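Local coordinates for protein acyl-CoA dehydrogenase (Geobacillus kaustophilus, PDB 2PG0) that probably introduces an alpha-beta double bond into thioester-bound acyl chains, using FAD as its cofactor, at residues 100-105 with 113-118; 122-127 with 166-171. One frame throughout, in Å; residues are numbered along the deposited sequence.

Contact 1 packs two consecutive helices of the N-terminal domain against each other, and contact 2 pairs the strand that follows them with strand 169-175. Their centres lie 11 Å apart, and the two meet directly: W114 CG of contact 1 is 3.6 Å from L169 CD1 of contact 2, Y101 CE1 packs at 3.5 Å on I127 CD1, and K117 O stands 3.1 Å from L123 N, a probable hydrogen bond tying the last turn of helix 108-120 to the chain just beyond it. The flavin is reached through contact 2, whose I127 binds FAD. Contact 1 stands one layer back, about 9 Å between the nearest side-chain atoms of I102 and I127.

Contact 1: 100-105 with 113-118; sequences PYIASY and KWLPKC
I102 and L115 meet where helix 89-105 packs against helix 108-120, and their side chains lie alongside each other, pointing opposite ways. The touching groups are methyls: I102 CG2 sits 3.7 Å from L115 CD2. On I102 this branch stands trans to the backbone N (chi1 -61°, measured to CG1), which carries it out between L115 and the indole of W114. It reaches W114 at the rim of the six-membered ring, near the ring plane, with I102 CG2 4.2 Å from W114 CE3, so the isoleucine abuts an edge and does not lie over a face. The other branch of I102 runs to CD1, which comes within 4.4 Å of C118 SG one turn further along the second helix. L115 uses its fork in a similar way. While CD2 is on I102, L115 CD1 extends to within 4.3 Å of A103 CB.

The helix segments run at 145° to each other, roughly antiparallel, and their axes approach to 10.1 Å; I102 and L115 are the pair with the nearest CA atoms. Both helices rest on strand 169-175, I102 and W114 each touching L169, and the indole NE1 is hydrogen-bonded to E193, which satisfies the ring's polar atom away from I102.

What bridges these two helix segments is dispersion packing: methyls, a ring edge and, more distantly, the sulfur of C118. Such contacts have little directionality, so shape and burial decide the fit, over a modest 208 Å² of buried surface.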
ATOM      1  N   PRO A 100      19.824  -9.726 -31.832  1.00 17.05           N
ATOM      2  CA  PRO A 100      20.692 -10.689 -31.144  1.00 17.16           C
ATOM      3  C   PRO A 100      20.394 -12.179 -31.394  1.00 17.33           C
ATOM      4  O   PRO A 100      21.317 -12.991 -31.311  1.00 17.29           O
ATOM      5  CB  PRO A 100      20.496 -10.340 -29.666  1.00 17.31           C
ATOM      6  CG  PRO A 100      20.233  -8.876 -29.688  1.00 17.23           C
ATOM      7  CD  PRO A 100      19.320  -8.708 -30.882  1.00 17.29           C
ATOM      8  N   TYR A 101      19.149 -12.543 -31.698  1.00 17.25           N
ATOM      9  CA  TYR A 101      18.856 -13.942 -32.041  1.00 17.90           C
ATOM     10  C   TYR A 101      19.609 -14.357 -33.304  1.00 18.18           C
ATOM     11  O   TYR A 101      20.168 -15.454 -33.367  1.00 18.32           O
ATOM     12  CB  TYR A 101      17.362 -14.177 -32.259  1.00 17.81           C
ATOM     13  CG  TYR A 101      16.532 -14.296 -30.999  1.00 18.07           C
ATOM     14  CD1 TYR A 101      16.062 -13.164 -30.343  1.00 18.15           C
ATOM     15  CD2 TYR A 101      16.190 -15.549 -30.483  1.00 18.68           C
ATOM     16  CE1 TYR A 101      15.277 -13.266 -29.194  1.00 18.88           C
ATOM     17  CE2 TYR A 101      15.412 -15.666 -29.335  1.00 18.88           C
ATOM     18  CZ  TYR A 101      14.955 -14.520 -28.699  1.00 19.05           C
ATOM     19  OH  TYR A 101      14.182 -14.619 -27.567  1.00 19.56           O
ATOM     20  N   ILE A 102      19.597 -13.476 -34.303  1.00 18.63           N
ATOM     21  CA  ILE A 102      20.285 -13.705 -35.583  1.00 19.14           C
ATOM     22  C   ILE A 102      21.800 -13.833 -35.357  1.00 19.56           C
ATOM     23  O   ILE A 102      22.430 -14.761 -35.863  1.00 19.57           O
ATOM     24  CB  ILE A 102      19.941 -12.600 -36.637  1.00 18.83           C
ATOM     25  CG1 ILE A 102      18.435 -12.590 -36.941  1.00 19.23           C
ATOM     26  CG2 ILE A 102      20.757 -12.788 -37.948  1.00 18.90           C
ATOM     27  CD1 ILE A 102      17.945 -11.348 -37.698  1.00 19.07           C
ATOM     28  N   ALA A 103      22.373 -12.922 -34.572  1.00 20.25           N
ATOM     29  CA  ALA A 103      23.806 -12.955 -34.288  1.00 21.02           C
ATOM     30  C   ALA A 103      24.220 -14.185 -33.477  1.00 21.85           C
ATOM     31  O   ALA A 103      25.257 -14.793 -33.758  1.00 22.10           O
ATOM     32  CB  ALA A 103      24.240 -11.682 -33.587  1.00 21.12           C
ATOM     33  N   SER A 104      23.415 -14.550 -32.480  1.00 22.21           N
ATOM     34  CA  SER A 104      23.742 -15.671 -31.599  1.00 23.19           C
ATOM     35  C   SER A 104      23.537 -17.043 -32.237  1.00 23.57           C
ATOM     36  O   SER A 104      24.354 -17.947 -32.040  1.00 24.02           O
ATOM     37  CB  SER A 104      22.940 -15.597 -30.297  1.00 23.07           C
ATOM     38  OG  SER A 104      23.426 -14.557 -29.474  1.00 23.62           O
ATOM     39  N   TYR A 105      22.452 -17.194 -32.993  1.00 24.00           N
ATOM     40  CA  TYR A 105      22.018 -18.518 -33.452  1.00 24.26           C
ATOM     41  C   TYR A 105      22.026 -18.702 -34.960  1.00 24.55           C
ATOM     42  O   TYR A 105      21.765 -19.803 -35.452  1.00 24.55           O
ATOM     43  CB  TYR A 105      20.621 -18.835 -32.907  1.00 24.22           C
ATOM     44  CG  TYR A 105      20.483 -18.579 -31.425  1.00 24.25           C
ATOM     45  CD1 TYR A 105      21.276 -19.266 -30.499  1.00 24.50           C
ATOM     46  CD2 TYR A 105      19.558 -17.653 -30.944  1.00 23.99           C
ATOM     47  CE1 TYR A 105      21.154 -19.026 -29.128  1.00 25.11           C
ATOM     48  CE2 TYR A 105      19.424 -17.411 -29.579  1.00 23.80           C
ATOM     49  CZ  TYR A 105      20.221 -18.099 -28.682  1.00 24.14           C
ATOM     50  OH  TYR A 105      20.086 -17.856 -27.338  1.00 25.28           O
ATOM     51  N   LYS A 113      23.469 -12.492 -44.751  1.00 25.66           N
ATOM     52  CA  LYS A 113      22.261 -12.105 -45.475  1.00 25.60           C
ATOM     53  C   LYS A 113      21.436 -11.035 -44.757  1.00 24.98           C
ATOM     54  O   LYS A 113      20.849 -10.168 -45.407  1.00 24.92           O
ATOM     55  CB  LYS A 113      21.385 -13.333 -45.753  1.00 26.11           C
ATOM     56  CG  LYS A 113      20.209 -13.048 -46.676  1.00 27.81           C
ATOM     57  CD  LYS A 113      19.718 -14.302 -47.373  1.00 31.09           C
ATOM     58  CE  LYS A 113      18.537 -14.911 -46.660  1.00 32.58           C
ATOM     59  NZ  LYS A 113      17.714 -15.702 -47.623  1.00 34.85           N
ATOM     60  N   TRP A 114      21.390 -11.099 -43.425  1.00 23.99           N
ATOM     61  CA  TRP A 114      20.442 -10.272 -42.666  1.00 22.92           C
ATOM     62  C   TRP A 114      21.032  -9.114 -41.861  1.00 22.36           C
ATOM     63  O   TRP A 114      20.470  -8.012 -41.862  1.00 22.63           O
ATOM     64  CB  TRP A 114      19.549 -11.151 -41.778  1.00 22.51           C
ATOM     65  CG  TRP A 114      18.601 -12.019 -42.556  1.00 22.28           C
ATOM     66  CD1 TRP A 114      17.932 -11.688 -43.701  1.00 22.32           C
ATOM     67  CD2 TRP A 114      18.198 -13.356 -42.229  1.00 21.92           C
ATOM     68  NE1 TRP A 114      17.152 -12.740 -44.113  1.00 22.67           N
ATOM     69  CE2 TRP A 114      17.295 -13.776 -43.229  1.00 22.38           C
ATOM     70  CE3 TRP A 114      18.520 -14.241 -41.190  1.00 21.74           C
ATOM     71  CZ2 TRP A 114      16.701 -15.049 -43.223  1.00 22.05           C
ATOM     72  CZ3 TRP A 114      17.929 -15.505 -41.181  1.00 22.11           C
ATOM     73  CH2 TRP A 114      17.032 -15.895 -42.195  1.00 22.14           C
ATOM     74  N   LEU A 115      22.144  -9.352 -41.178  1.00 21.55           N
ATOM     75  CA  LEU A 115      22.702  -8.344 -40.268  1.00 20.94           C
ATOM     76  C   LEU A 115      23.061  -6.980 -40.882  1.00 20.52           C
ATOM     77  O   LEU A 115      22.742  -5.951 -40.290  1.00 19.91           O
ATOM     78  CB  LEU A 115      23.856  -8.902 -39.433  1.00 21.00           C
ATOM     79  CG  LEU A 115      23.479  -9.966 -38.397  1.00 20.18           C
ATOM     80  CD1 LEU A 115      24.719 -10.397 -37.647  1.00 20.32           C
ATOM     81  CD2 LEU A 115      22.398  -9.467 -37.425  1.00 21.28           C
ATOM     82  N   PRO A 116      23.720  -6.955 -42.065  1.00 20.55           N
ATOM     83  CA  PRO A 116      24.003  -5.633 -42.642  1.00 20.40           C
ATOM     84  C   PRO A 116      22.771  -4.734 -42.804  1.00 20.23           C
ATOM     85  O   PRO A 116      22.838  -3.543 -42.491  1.00 20.25           O
ATOM     86  CB  PRO A 116      24.627  -5.973 -44.003  1.00 20.56           C
ATOM     87  CG  PRO A 116      25.280  -7.300 -43.771  1.00 20.53           C
ATOM     88  CD  PRO A 116      24.268  -8.032 -42.911  1.00 20.53           C
ATOM     89  N   LYS A 117      21.656  -5.299 -43.259  1.00 20.05           N
ATOM     90  CA  LYS A 117      20.440  -4.508 -43.446  1.00 20.69           C
ATOM     91  C   LYS A 117      19.724  -4.159 -42.130  1.00 20.14           C
ATOM     92  O   LYS A 117      19.004  -3.162 -42.055  1.00 19.96           O
ATOM     93  CB  LYS A 117      19.502  -5.181 -44.442  1.00 21.13           C
ATOM     94  CG  LYS A 117      19.944  -5.022 -45.894  1.00 23.52           C
ATOM     95  CD  LYS A 117      19.052  -5.830 -46.812  1.00 27.32           C
ATOM     96  CE  LYS A 117      19.688  -6.001 -48.183  1.00 29.62           C
ATOM     97  NZ  LYS A 117      18.823  -6.844 -49.062  1.00 32.26           N
ATOM     98  N   CYS A 118      19.935  -4.971 -41.098  1.00 19.84           N
ATOM     99  CA  CYS A 118      19.453  -4.630 -39.755  1.00 19.48           C
ATOM    100  C   CYS A 118      20.192  -3.412 -39.199  1.00 19.12           C
ATOM    101  O   CYS A 118      19.598  -2.602 -38.493  1.00 18.78           O
ATOM    102  CB  CYS A 118      19.582  -5.815 -38.791  1.00 19.60           C
ATOM    103  SG  CYS A 118      18.483  -7.205 -39.177  1.00 20.32           S
TER

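Contact 2: 122-127 with 166-171. With FAD (flavin-adenine dinucleotide), chain C.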
ATOM      1  N   GLU A 122      17.273  -1.123 -43.328  1.00 21.84           N
ATOM      2  CA  GLU A 122      16.609  -1.616 -44.542  1.00 22.27           C
ATOM      3  C   GLU A 122      15.714  -2.807 -44.210  1.00 21.20           C
ATOM      4  O   GLU A 122      14.687  -3.036 -44.860  1.00 21.01           O
ATOM      5  CB  GLU A 122      17.637  -2.004 -45.611  1.00 22.14           C
ATOM      6  CG  GLU A 122      17.021  -2.492 -46.924  1.00 23.84           C
ATOM      7  CD  GLU A 122      18.020  -2.617 -48.074  1.00 24.70           C
ATOM      8  OE1 GLU A 122      19.189  -2.182 -47.939  1.00 27.73           O
ATOM      9  OE2 GLU A 122      17.620  -3.153 -49.132  1.00 27.92           O
ATOM     10  N   LEU A 123      16.126  -3.568 -43.201  1.00 20.07           N
ATOM     11  CA  LEU A 123      15.288  -4.599 -42.627  1.00 19.23           C
ATOM     12  C   LEU A 123      14.996  -4.243 -41.174  1.00 18.37           C
ATOM     13  O   LEU A 123      15.908  -3.990 -40.388  1.00 18.26           O
ATOM     14  CB  LEU A 123      15.952  -5.973 -42.735  1.00 19.34           C
ATOM     15  CG  LEU A 123      16.222  -6.526 -44.141  1.00 19.99           C
ATOM     16  CD1 LEU A 123      16.959  -7.860 -44.036  1.00 20.75           C
ATOM     17  CD2 LEU A 123      14.939  -6.676 -44.950  1.00 19.05           C
ATOM     18  N   ILE A 124      13.707  -4.185 -40.853  1.00 17.18           N
ATOM     19  CA  ILE A 124      13.235  -3.962 -39.495  1.00 16.21           C
ATOM     20  C   ILE A 124      12.771  -5.317 -38.970  1.00 15.87           C
ATOM     21  O   ILE A 124      12.144  -6.076 -39.701  1.00 15.93           O
ATOM     22  CB  ILE A 124      12.092  -2.915 -39.478  1.00 16.08           C
ATOM     23  CG1 ILE A 124      12.635  -1.550 -39.937  1.00 15.28           C
ATOM     24  CG2 ILE A 124      11.429  -2.816 -38.088  1.00 16.49           C
ATOM     25  CD1 ILE A 124      11.584  -0.464 -40.044  1.00 16.09           C
ATOM     26  N   THR A 125      13.091  -5.618 -37.715  1.00 15.60           N
ATOM     27  CA  THR A 125      12.791  -6.925 -37.143  1.00 14.91           C
ATOM     28  C   THR A 125      11.669  -6.906 -36.109  1.00 14.90           C
ATOM     29  O   THR A 125      11.366  -5.872 -35.504  1.00 14.31           O
ATOM     30  CB  THR A 125      14.049  -7.574 -36.509  1.00 14.81           C
ATOM     31  OG1 THR A 125      14.547  -6.742 -35.461  1.00 13.80           O
ATOM     32  CG2 THR A 125      15.150  -7.785 -37.552  1.00 15.82           C
ATOM     33  N   ALA A 126      11.081  -8.084 -35.903  1.00 14.88           N
ATOM     34  CA  ALA A 126      10.065  -8.301 -34.879  1.00 14.29           C
ATOM     35  C   ALA A 126      10.190  -9.728 -34.366  1.00 14.27           C
ATOM     36  O   ALA A 126      10.810 -10.580 -35.008  1.00 14.37           O
ATOM     37  CB  ALA A 126       8.686  -8.073 -35.446  1.00 14.36           C
ATOM     38  N   ILE A 127       9.614  -9.979 -33.198  1.00 14.20           N
ATOM     39  CA  ILE A 127       9.581 -11.331 -32.651  1.00 14.76           C
ATOM     40  C   ILE A 127       8.139 -11.703 -32.296  1.00 15.13           C
ATOM     41  O   ILE A 127       7.416 -10.901 -31.686  1.00 14.61           O
ATOM     42  CB  ILE A 127      10.578 -11.502 -31.473  1.00 14.91           C
ATOM     43  CG1 ILE A 127      10.632 -12.967 -31.020  1.00 15.15           C
ATOM     44  CG2 ILE A 127      10.279 -10.506 -30.319  1.00 14.71           C
ATOM     45  CD1 ILE A 127      11.928 -13.353 -30.341  1.00 17.79           C
ATOM     46  N   HIS A 166       5.746  -2.612 -39.789  1.00 16.33           N
ATOM     47  CA  HIS A 166       7.027  -2.316 -40.445  1.00 16.74           C
ATOM     48  C   HIS A 166       7.930  -3.528 -40.670  1.00 16.82           C
ATOM     49  O   HIS A 166       8.722  -3.539 -41.614  1.00 16.53           O
ATOM     50  CB  HIS A 166       7.824  -1.259 -39.666  1.00 16.73           C
ATOM     51  CG  HIS A 166       7.415   0.151 -39.946  1.00 17.63           C
ATOM     52  ND1 HIS A 166       6.932   0.564 -41.171  1.00 18.51           N
ATOM     53  CD2 HIS A 166       7.449   1.256 -39.163  1.00 17.22           C
ATOM     54  CE1 HIS A 166       6.665   1.859 -41.121  1.00 18.74           C
ATOM     55  NE2 HIS A 166       6.976   2.302 -39.915  1.00 17.75           N
ATOM     56  N   ALA A 167       7.825  -4.536 -39.801  1.00 16.90           N
ATOM     57  CA  ALA A 167       8.803  -5.625 -39.775  1.00 16.83           C
ATOM     58  C   ALA A 167       8.930  -6.365 -41.107  1.00 16.87           C
ATOM     59  O   ALA A 167       7.933  -6.780 -41.708  1.00 16.56           O
ATOM     60  CB  ALA A 167       8.504  -6.601 -38.644  1.00 16.85           C
ATOM     61  N   ASP A 168      10.174  -6.505 -41.553  1.00 17.15           N
ATOM     62  CA  ASP A 168      10.524  -7.199 -42.791  1.00 17.69           C
ATOM     63  C   ASP A 168      11.048  -8.600 -42.502  1.00 18.00           C
ATOM     64  O   ASP A 168      11.050  -9.468 -43.384  1.00 18.59           O
ATOM     65  CB  ASP A 168      11.601  -6.405 -43.531  1.00 17.45           C
ATOM     66  CG  ASP A 168      11.234  -4.948 -43.693  1.00 18.00           C
ATOM     67  OD1 ASP A 168      10.317  -4.654 -44.489  1.00 18.95           O
ATOM     68  OD2 ASP A 168      11.863  -4.099 -43.018  1.00 19.18           O
ATOM     69  N   LEU A 169      11.525  -8.792 -41.276  1.00 18.13           N
ATOM     70  CA  LEU A 169      12.013 -10.073 -40.781  1.00 18.47           C
ATOM     71  C   LEU A 169      11.319 -10.350 -39.455  1.00 18.21           C
ATOM     72  O   LEU A 169      11.436  -9.559 -38.525  1.00 17.91           O
ATOM     73  CB  LEU A 169      13.523 -10.021 -40.526  1.00 18.97           C
ATOM     74  CG  LEU A 169      14.536  -9.955 -41.667  1.00 20.47           C
ATOM     75  CD1 LEU A 169      15.928 -10.110 -41.074  1.00 21.31           C
ATOM     76  CD2 LEU A 169      14.286 -11.037 -42.713  1.00 21.76           C
ATOM     77  N   ILE A 170      10.598 -11.459 -39.362  1.00 17.95           N
ATOM     78  CA  ILE A 170       9.912 -11.786 -38.112  1.00 18.13           C
ATOM     79  C   ILE A 170      10.422 -13.129 -37.582  1.00 17.74           C
ATOM     80  O   ILE A 170      10.328 -14.146 -38.266  1.00 17.84           O
ATOM     81  CB  ILE A 170       8.355 -11.779 -38.271  1.00 18.34           C
ATOM     82  CG1 ILE A 170       7.850 -10.453 -38.863  1.00 19.10           C
ATOM     83  CG2 ILE A 170       7.670 -12.024 -36.928  1.00 18.21           C
ATOM     84  CD1 ILE A 170       7.809 -10.418 -40.403  1.00 22.19           C
ATOM     85  N   VAL A 171      10.993 -13.117 -36.379  1.00 17.48           N
ATOM     86  CA  VAL A 171      11.379 -14.359 -35.706  1.00 17.72           C
ATOM     87  C   VAL A 171      10.117 -14.993 -35.096  1.00 18.01           C
ATOM     88  O   VAL A 171       9.536 -14.455 -34.150  1.00 17.76           O
ATOM     89  CB  VAL A 171      12.470 -14.128 -34.640  1.00 17.75           C
ATOM     90  CG1 VAL A 171      12.799 -15.436 -33.910  1.00 18.10           C
ATOM     91  CG2 VAL A 171      13.740 -13.524 -35.278  1.00 17.68           C
TER
HETATM   92  PA  FAD C 401      -2.479 -14.138 -20.168  1.00 16.28           P
HETATM   93  O1A FAD C 401      -3.751 -14.704 -20.723  1.00 16.08           O
HETATM   94  O2A FAD C 401      -1.296 -15.064 -20.305  1.00 15.14           O
HETATM   95  O5B FAD C 401      -2.704 -13.737 -18.618  1.00 15.35           O
HETATM   96  C5B FAD C 401      -3.789 -12.903 -18.241  1.00 17.28           C
HETATM   97  C4B FAD C 401      -3.626 -12.549 -16.762  1.00 17.60           C
HETATM   98  O4B FAD C 401      -3.614 -13.749 -16.004  1.00 18.70           O
HETATM   99  C3B FAD C 401      -2.291 -11.851 -16.509  1.00 17.89           C
HETATM  100  O3B FAD C 401      -2.428 -10.860 -15.514  1.00 19.40           O
HETATM  101  C2B FAD C 401      -1.413 -12.952 -15.964  1.00 18.21           C
HETATM  102  O2B FAD C 401      -0.347 -12.476 -15.164  1.00 18.29           O
HETATM  103  C1B FAD C 401      -2.442 -13.787 -15.203  1.00 18.42           C
HETATM  104  N9A FAD C 401      -1.934 -15.153 -14.985  1.00 19.15           N
HETATM  105  C8A FAD C 401      -1.710 -16.125 -15.931  1.00 19.14           C
HETATM  106  N7A FAD C 401      -1.219 -17.219 -15.309  1.00 18.84           N
HETATM  107  C5A FAD C 401      -1.126 -16.958 -13.985  1.00 19.24           C
HETATM  108  C6A FAD C 401      -0.691 -17.720 -12.907  1.00 19.20           C
HETATM  109  N6A FAD C 401      -0.144 -18.922 -13.115  1.00 20.03           N
HETATM  110  N1A FAD C 401      -0.705 -17.169 -11.641  1.00 19.34           N
HETATM  111  C2A FAD C 401      -1.151 -15.876 -11.434  1.00 19.38           C
HETATM  112  N3A FAD C 401      -1.595 -15.124 -12.508  1.00 18.46           N
HETATM  113  C4A FAD C 401      -1.573 -15.659 -13.765  1.00 19.67           C
HETATM  114  N1  FAD C 401       4.263 -10.679 -27.621  1.00 18.09           N
HETATM  115  C2  FAD C 401       5.241 -11.108 -28.502  1.00 18.90           C
HETATM  116  O2  FAD C 401       5.470 -12.314 -28.618  1.00 18.51           O
HETATM  117  N3  FAD C 401       5.948 -10.184 -29.260  1.00 18.29           N
HETATM  118  C4  FAD C 401       5.677  -8.836 -29.139  1.00 18.71           C
HETATM  119  O4  FAD C 401       6.302  -8.024 -29.826  1.00 18.17           O
HETATM  120  C4X FAD C 401       4.698  -8.402 -28.239  1.00 18.78           C
HETATM  121  N5  FAD C 401       4.419  -7.051 -28.104  1.00 19.05           N
HETATM  122  C5X FAD C 401       3.431  -6.616 -27.239  1.00 18.40           C
HETATM  123  C6  FAD C 401       3.161  -5.256 -27.147  1.00 18.25           C
HETATM  124  C7  FAD C 401       2.173  -4.805 -26.275  1.00 18.35           C
HETATM  125  C7M FAD C 401       1.928  -3.324 -26.203  1.00 18.85           C
HETATM  126  C8  FAD C 401       1.452  -5.729 -25.495  1.00 18.63           C
HETATM  127  C8M FAD C 401       0.373  -5.316 -24.533  1.00 18.79           C
HETATM  128  C9  FAD C 401       1.721  -7.088 -25.598  1.00 18.35           C
HETATM  129  C9A FAD C 401       2.718  -7.545 -26.467  1.00 18.58           C
HETATM  130  N10 FAD C 401       3.011  -8.906 -26.576  1.00 18.76           N
HETATM  131  C10 FAD C 401       3.984  -9.333 -27.475  1.00 18.31           C
HETATM  132  C1' FAD C 401       2.328  -9.939 -25.705  1.00 17.78           C
HETATM  133  C2' FAD C 401       2.651  -9.894 -24.201  1.00 18.76           C
HETATM  134  O2' FAD C 401       3.921 -10.425 -23.883  1.00 19.27           O
HETATM  135  C3' FAD C 401       1.564 -10.695 -23.490  1.00 17.65           C
HETATM  136  O3' FAD C 401       0.415  -9.876 -23.463  1.00 16.65           O
HETATM  137  C4' FAD C 401       1.926 -11.147 -22.067  1.00 18.20           C
HETATM  138  O4' FAD C 401       2.953 -12.122 -22.066  1.00 19.08           O
HETATM  139  C5' FAD C 401       0.717 -11.711 -21.321  1.00 18.24           C
HETATM  140  O5' FAD C 401       0.061 -12.703 -22.091  1.00 18.52           O
HETATM  141  P   FAD C 401      -1.523 -12.583 -22.328  1.00 18.68           P
HETATM  142  O1P FAD C 401      -1.871 -11.215 -22.858  1.00 18.78           O
HETATM  143  O2P FAD C 401      -1.983 -13.679 -23.247  1.00 18.36           O
HETATM  144  O3P FAD C 401      -2.187 -12.711 -20.859  1.00 17.05           O
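The carbonyl oxygen I124 O is gripped by two backbone N-H groups at once, D168 N at 2.7 Å and the longer L169 N at 3.2 Å, each tilted about 20° from the carbonyl plane. In the D168 side chain, CG is anti to its own carbonyl carbon (chi1 -51°), which turns OD2 onto the N-H of I124; D168 OD2 takes I124 N at 2.8 Å on the anti lone pair, in a nearly straight bond (166°). D168 thus holds both the N-H and the C=O of I124, with L169 sharing the second. R44 forms a salt bridge to OD2 and R194 one to OD1, which probably favours the charged carboxylate. With an alanine in place of D168, the N-H of I124 would probably lose its acceptor and the two arginines their shared negative partner. The CB of D168 also presses on L123 CD2, 3.6 Å away.

Beyond this clasp the chains settle into a parallel ladder: A126 N donates to L169 O at 3.0 Å, and V171 N to A126 O at 2.9 Å. On one face A126 CB meets A167 CB at 3.5 Å. Further along strand 125-128, I127 O accepts the flavin N3-H at 2.9 Å, so the edge of the isoalloxazine is anchored on backbone.

T125, I127, L169 and V171 share the other face, under helices 89-105 and 108-120, where T125 OG1 bonds H94. Helix 44-52 packs on I124 through R44 and W47. Strand 125-128 is outermost in its sheet within this chain, with strand 169-175 lying between it and strand 187-193.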